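PDB 1RC6: (S)-ureidoglycine aminohydrolase from Escherichia coli, which catalyses the manganese-dependent hydrolysis of (S)-ureidoglycine to (S)-ureidoglycolate and ammonia, a stereospecific step in the anaerobic use of allantoin as a nitrogen source. Local coordinates for residues A[37-42]-A[60-65]; A[117-122]-A[129-134]. All blocks are in the same frame, centred on the assembly; numbering follows the deposited sequence.

Contact 1 (A[37-42]-A[60-65])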
# COMPACT_ATOMS: atom_id res chain seq x y z
N ASN A 37 5.56 -15.83 1.06
CA ASN A 37 4.60 -16.36 2.02
C ASN A 37 3.56 -17.22 1.31
O ASN A 37 2.98 -16.80 0.31
CB ASN A 37 3.89 -15.22 2.73
CG ASN A 37 4.80 -14.46 3.65
OD1 ASN A 37 5.16 -14.97 4.71
ND2 ASN A 37 5.16 -13.24 3.27
N ILE A 38 3.34 -18.42 1.83
CA ILE A 38 2.34 -19.31 1.26
C ILE A 38 1.05 -18.99 1.98
O ILE A 38 0.89 -19.38 3.13
CB ILE A 38 2.67 -20.79 1.52
CG1 ILE A 38 3.90 -21.20 0.72
CG2 ILE A 38 1.46 -21.64 1.20
CD1 ILE A 38 3.74 -21.04 -0.76
N ILE A 39 0.15 -18.28 1.33
CA ILE A 39 -1.11 -17.92 1.96
C ILE A 39 -2.28 -18.66 1.31
O ILE A 39 -2.51 -18.52 0.11
CB ILE A 39 -1.38 -16.40 1.85
CG1 ILE A 39 -0.20 -15.62 2.44
CG2 ILE A 39 -2.66 -16.05 2.58
CD1 ILE A 39 -0.32 -14.12 2.24
N PRO A 40 -3.02 -19.44 2.09
CA PRO A 40 -4.16 -20.16 1.51
C PRO A 40 -5.09 -19.22 0.72
O PRO A 40 -5.41 -18.11 1.16
CB PRO A 40 -4.83 -20.80 2.73
CG PRO A 40 -4.43 -19.90 3.87
CD PRO A 40 -2.98 -19.60 3.56
N GLY A 41 -5.51 -19.68 -0.45
CA GLY A 41 -6.37 -18.89 -1.30
C GLY A 41 -5.59 -18.22 -2.43
O GLY A 41 -6.15 -17.86 -3.45
N PHE A 42 -4.29 -18.04 -2.24
CA PHE A 42 -3.50 -17.41 -3.29
C PHE A 42 -2.88 -18.48 -4.18
O PHE A 42 -2.07 -19.30 -3.72
CB PHE A 42 -2.44 -16.49 -2.67
CG PHE A 42 -3.02 -15.28 -1.95
CD1 PHE A 42 -3.73 -15.43 -0.74
CD2 PHE A 42 -2.87 -13.99 -2.47
CE1 PHE A 42 -4.28 -14.31 -0.08
CE2 PHE A 42 -3.41 -12.86 -1.81
CZ PHE A 42 -4.12 -13.02 -0.61
N VAL A 60 -2.51 -5.15 7.98
CA VAL A 60 -1.61 -6.11 7.36
C VAL A 60 -1.63 -5.74 5.91
O VAL A 60 -2.71 -5.59 5.35
CB VAL A 60 -2.10 -7.55 7.46
CG1 VAL A 60 -1.07 -8.47 6.85
CG2 VAL A 60 -2.38 -7.93 8.91
N ASP A 61 -0.47 -5.55 5.29
CA ASP A 61 -0.46 -5.23 3.87
C ASP A 61 0.44 -6.20 3.13
O ASP A 61 1.26 -6.88 3.74
CB ASP A 61 -0.09 -3.77 3.62
CG ASP A 61 1.18 -3.35 4.30
OD1 ASP A 61 1.48 -2.14 4.26
OD2 ASP A 61 1.88 -4.22 4.87
N TYR A 62 0.25 -6.30 1.82
CA TYR A 62 1.00 -7.26 1.02
C TYR A 62 1.46 -6.74 -0.31
O TYR A 62 0.97 -5.73 -0.83
CB TYR A 62 0.16 -8.50 0.69
CG TYR A 62 -0.77 -9.02 1.76
CD1 TYR A 62 -1.78 -8.21 2.29
CD2 TYR A 62 -0.67 -10.33 2.21
CE1 TYR A 62 -2.67 -8.71 3.26
CE2 TYR A 62 -1.54 -10.83 3.18
CZ TYR A 62 -2.53 -10.02 3.70
OH TYR A 62 -3.38 -10.54 4.64
N LEU A 63 2.40 -7.47 -0.89
CA LEU A 63 2.92 -7.18 -2.20
C LEU A 63 2.73 -8.54 -2.87
O LEU A 63 3.20 -9.56 -2.36
CB LEU A 63 4.38 -6.80 -2.14
CG LEU A 63 5.01 -6.31 -3.45
CD1 LEU A 63 6.38 -5.72 -3.13
CD2 LEU A 63 5.13 -7.45 -4.46
N VAL A 64 2.02 -8.58 -3.99
CA VAL A 64 1.78 -9.85 -4.64
C VAL A 64 1.98 -9.78 -6.14
O VAL A 64 1.33 -8.98 -6.83
CB VAL A 64 0.34 -10.35 -4.37
CG1 VAL A 64 0.17 -11.77 -4.88
CG2 VAL A 64 0.02 -10.26 -2.88
N THR A 65 2.89 -10.60 -6.66
CA THR A 65 3.07 -10.61 -8.10
C THR A 65 2.27 -11.81 -8.62
O THR A 65 2.46 -12.97 -8.19
CB THR A 65 4.56 -10.74 -8.52
OG1 THR A 65 4.95 -12.11 -8.43
CG2 THR A 65 5.44 -9.90 -7.61
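Ile-39 meets the ring of Tyr-62 where a turn folds over one face of strand 60-67, in the N-terminal cupin barrel of this two-cupin protein. The touching atom is CD1 of Ile-39, which lies at the edge of the phenol ring and near its plane, 3.6 Å from Tyr-62 CE2 and 3.8 Å from Tyr-62 CD2. It is placed there by an extended isoleucine arm: CG1 sits anti to the carbonyl carbon (chi1 -56°), and CD1 continues straight on from it (chi2 174°). A slim methyl on a branched stem suits such an approach, since it can reach a ring edge while the same side chain also packs on Ile-49 of strand 46-49. Farther along the strand, Phe-42 CE2 comes to 4.4 Å from Val-64 CG2, a looser apolar touch between a broad ring and a compact side chain. Tyr-62 and Val-64, two residues apart on an extended strand, present their side chains on the same face, so both can meet the turn.

Around this pair of contacts, Cys-45 also packs on Val-64 and Asn-72 on Phe-42.

What carries Ile-39 and Phe-42 to the strand together is a type II turn. Pro-40 has the restricted phi its second position needs, and Gly-41 accepts the positive phi of 101° at the third. The turn is closed by Phe-42 N donating to Ile-39 O at 3.0 Å.

Contact 2 (A[117-122]-A[129-134])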
# COMPACT_ATOMS: atom_id res chain seq x y z
N MET A 117 -13.34 -9.87 -1.62
CA MET A 117 -12.80 -9.45 -2.91
C MET A 117 -12.08 -10.63 -3.55
O MET A 117 -11.46 -11.45 -2.86
CB MET A 117 -11.83 -8.30 -2.68
CG MET A 117 -10.86 -8.05 -3.82
SD MET A 117 -9.43 -7.02 -3.33
CE MET A 117 -10.25 -5.50 -2.71
N THR A 118 -12.18 -10.74 -4.87
CA THR A 118 -11.47 -11.80 -5.58
C THR A 118 -10.77 -11.11 -6.72
O THR A 118 -11.21 -10.05 -7.16
CB THR A 118 -12.40 -12.89 -6.14
OG1 THR A 118 -13.49 -12.28 -6.84
CG2 THR A 118 -12.93 -13.77 -5.00
N PHE A 119 -9.67 -11.68 -7.18
CA PHE A 119 -8.93 -11.05 -8.26
C PHE A 119 -8.03 -12.05 -8.92
O PHE A 119 -7.59 -13.01 -8.29
CB PHE A 119 -8.10 -9.88 -7.74
CG PHE A 119 -7.28 -10.21 -6.55
CD1 PHE A 119 -7.71 -9.86 -5.27
CD2 PHE A 119 -6.10 -10.94 -6.69
CE1 PHE A 119 -6.98 -10.23 -4.14
CE2 PHE A 119 -5.36 -11.32 -5.57
CZ PHE A 119 -5.80 -10.97 -4.29
N VAL A 120 -7.77 -11.83 -10.19
CA VAL A 120 -6.94 -12.73 -10.95
C VAL A 120 -6.24 -11.95 -12.02
O VAL A 120 -6.73 -10.92 -12.50
CB VAL A 120 -7.78 -13.83 -11.63
CG1 VAL A 120 -6.91 -14.60 -12.62
CG2 VAL A 120 -8.29 -14.78 -10.60
N ASN A 121 -5.07 -12.44 -12.38
CA ASN A 121 -4.29 -11.83 -13.42
C ASN A 121 -5.14 -11.91 -14.68
O ASN A 121 -5.74 -12.95 -14.97
CB ASN A 121 -3.01 -12.60 -13.63
CG ASN A 121 -2.02 -11.82 -14.40
OD1 ASN A 121 -2.35 -10.80 -15.01
ND2 ASN A 121 -0.79 -12.28 -14.41
N ALA A 122 -5.20 -10.82 -15.43
CA ALA A 122 -6.01 -10.77 -16.64
C ALA A 122 -5.15 -10.81 -17.89
O ALA A 122 -5.67 -10.73 -19.01
CB ALA A 122 -6.88 -9.54 -16.64
N ILE A 129 0.50 -6.65 -7.78
CA ILE A 129 -0.49 -6.00 -6.94
C ILE A 129 -0.03 -5.62 -5.52
O ILE A 129 0.90 -6.22 -4.96
CB ILE A 129 -1.74 -6.93 -6.89
CG1 ILE A 129 -2.94 -6.15 -7.38
CG2 ILE A 129 -1.95 -7.55 -5.54
CD1 ILE A 129 -2.82 -5.78 -8.86
N PHE A 130 -0.67 -4.60 -4.95
CA PHE A 130 -0.38 -4.16 -3.58
C PHE A 130 -1.68 -4.37 -2.81
O PHE A 130 -2.71 -3.83 -3.19
CB PHE A 130 -0.03 -2.68 -3.53
CG PHE A 130 0.09 -2.14 -2.13
CD1 PHE A 130 1.12 -2.56 -1.30
CD2 PHE A 130 -0.86 -1.27 -1.63
CE1 PHE A 130 1.20 -2.12 0.01
CE2 PHE A 130 -0.79 -0.82 -0.32
CZ PHE A 130 0.24 -1.24 0.51
N LEU A 131 -1.62 -5.14 -1.73
CA LEU A 131 -2.81 -5.43 -0.93
C LEU A 131 -2.74 -4.87 0.46
O LEU A 131 -1.66 -4.76 1.03
CB LEU A 131 -3.03 -6.94 -0.83
CG LEU A 131 -3.89 -7.55 -1.93
CD1 LEU A 131 -4.00 -9.03 -1.67
CD2 LEU A 131 -5.28 -6.88 -1.96
N TYR A 132 -3.91 -4.57 1.02
CA TYR A 132 -4.00 -4.00 2.34
C TYR A 132 -5.31 -4.35 3.01
O TYR A 132 -6.35 -4.40 2.36
CB TYR A 132 -3.87 -2.48 2.23
CG TYR A 132 -4.04 -1.71 3.52
CD1 TYR A 132 -5.30 -1.47 4.05
CD2 TYR A 132 -2.94 -1.19 4.19
CE1 TYR A 132 -5.46 -0.71 5.22
CE2 TYR A 132 -3.08 -0.44 5.36
CZ TYR A 132 -4.34 -0.20 5.86
OH TYR A 132 -4.49 0.61 6.97
N LYS A 133 -5.26 -4.60 4.31
CA LYS A 133 -6.47 -4.92 5.05
C LYS A 133 -6.32 -4.47 6.49
O LYS A 133 -5.21 -4.43 7.01
CB LYS A 133 -6.75 -6.42 5.02
CG LYS A 133 -5.77 -7.25 5.86
CD LYS A 133 -6.24 -8.70 6.01
CE LYS A 133 -5.24 -9.51 6.81
NZ LYS A 133 -5.69 -10.91 7.04
N ARG A 134 -7.43 -4.11 7.12
CA ARG A 134 -7.44 -3.69 8.52
C ARG A 134 -8.83 -3.95 9.07
O ARG A 134 -9.77 -4.20 8.32
CB ARG A 134 -7.11 -2.20 8.66
CG ARG A 134 -8.21 -1.27 8.23
CD ARG A 134 -7.85 0.19 8.43
NE ARG A 134 -7.65 0.54 9.84
CZ ARG A 134 -6.46 0.83 10.36
NH1 ARG A 134 -5.37 0.83 9.60
NH2 ARG A 134 -6.35 1.11 11.65
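Leu-131 reaches across the interior of the N-terminal cupin barrel to Phe-119 and Met-117, bridging the sheet that holds strand 127-135 and the one that holds strand 118-121. From CB, which starts toward the opposite segment, the chain passes to CG, still 4.6 Å from Phe-119 CZ, and there divides. The CD1 branch runs on fully extended (chi2 180°) and makes the main touch, 3.7 Å from Phe-119 CZ and 4.1 Å from Phe-119 CE1. It meets the ring obliquely, and the two side chains approach from opposite directions. The CD2 branch turns to the methionine and lies 4.4 Å from Met-117 SD, a loose touch. A leucine fits because its fork serves two neighbours at once.

Phe-119 is long enough to span much of the gap: with CG between the backbone N and the carbonyl carbon (chi1 49°), CZ at the far end of its ring is aimed at Leu-131. Beside it Met-117 lays CG in the plane of the ring at its edge, 3.9 Å from Phe-119 CD1, so the flexible thioether chain flanks the phenylalanine as well as the leucine.

Tyr-62 and Phe-76 also touch Leu-131. On the other face of strand 127-135, Tyr-132 packs on Met-179 of strand 179-186, in the seven-stranded sheet, while its hydroxyl accepts from Arg-134 NH1 at 2.8 Å, in the guanidinium plane.

With only carbon and sulfur meeting across a buried gap, this contact rests on shape and exclusion of water and has little directional chemistry.

Overall arrangement
The two contacts follow one another along the chain: contact 1 closes at residue 65, well before contact 2 opens at 117. In space, however, their centres are about 9 Å apart, on the same side of the chain's centre. They are joined by strands 60-67 and 127-135, antiparallel neighbours in one six-stranded sheet, with probable hydrogen bonds from Tyr-62 N to Leu-131 O and from Ile-129 N to Val-64 O. Contact 1 ties a turn to this sheet, and contact 2 ties the sheet to strand 118-121 of another. Both therefore belong to the framework of the N-terminal cupin, away from the predicted manganese and substrate site of the C-terminal one.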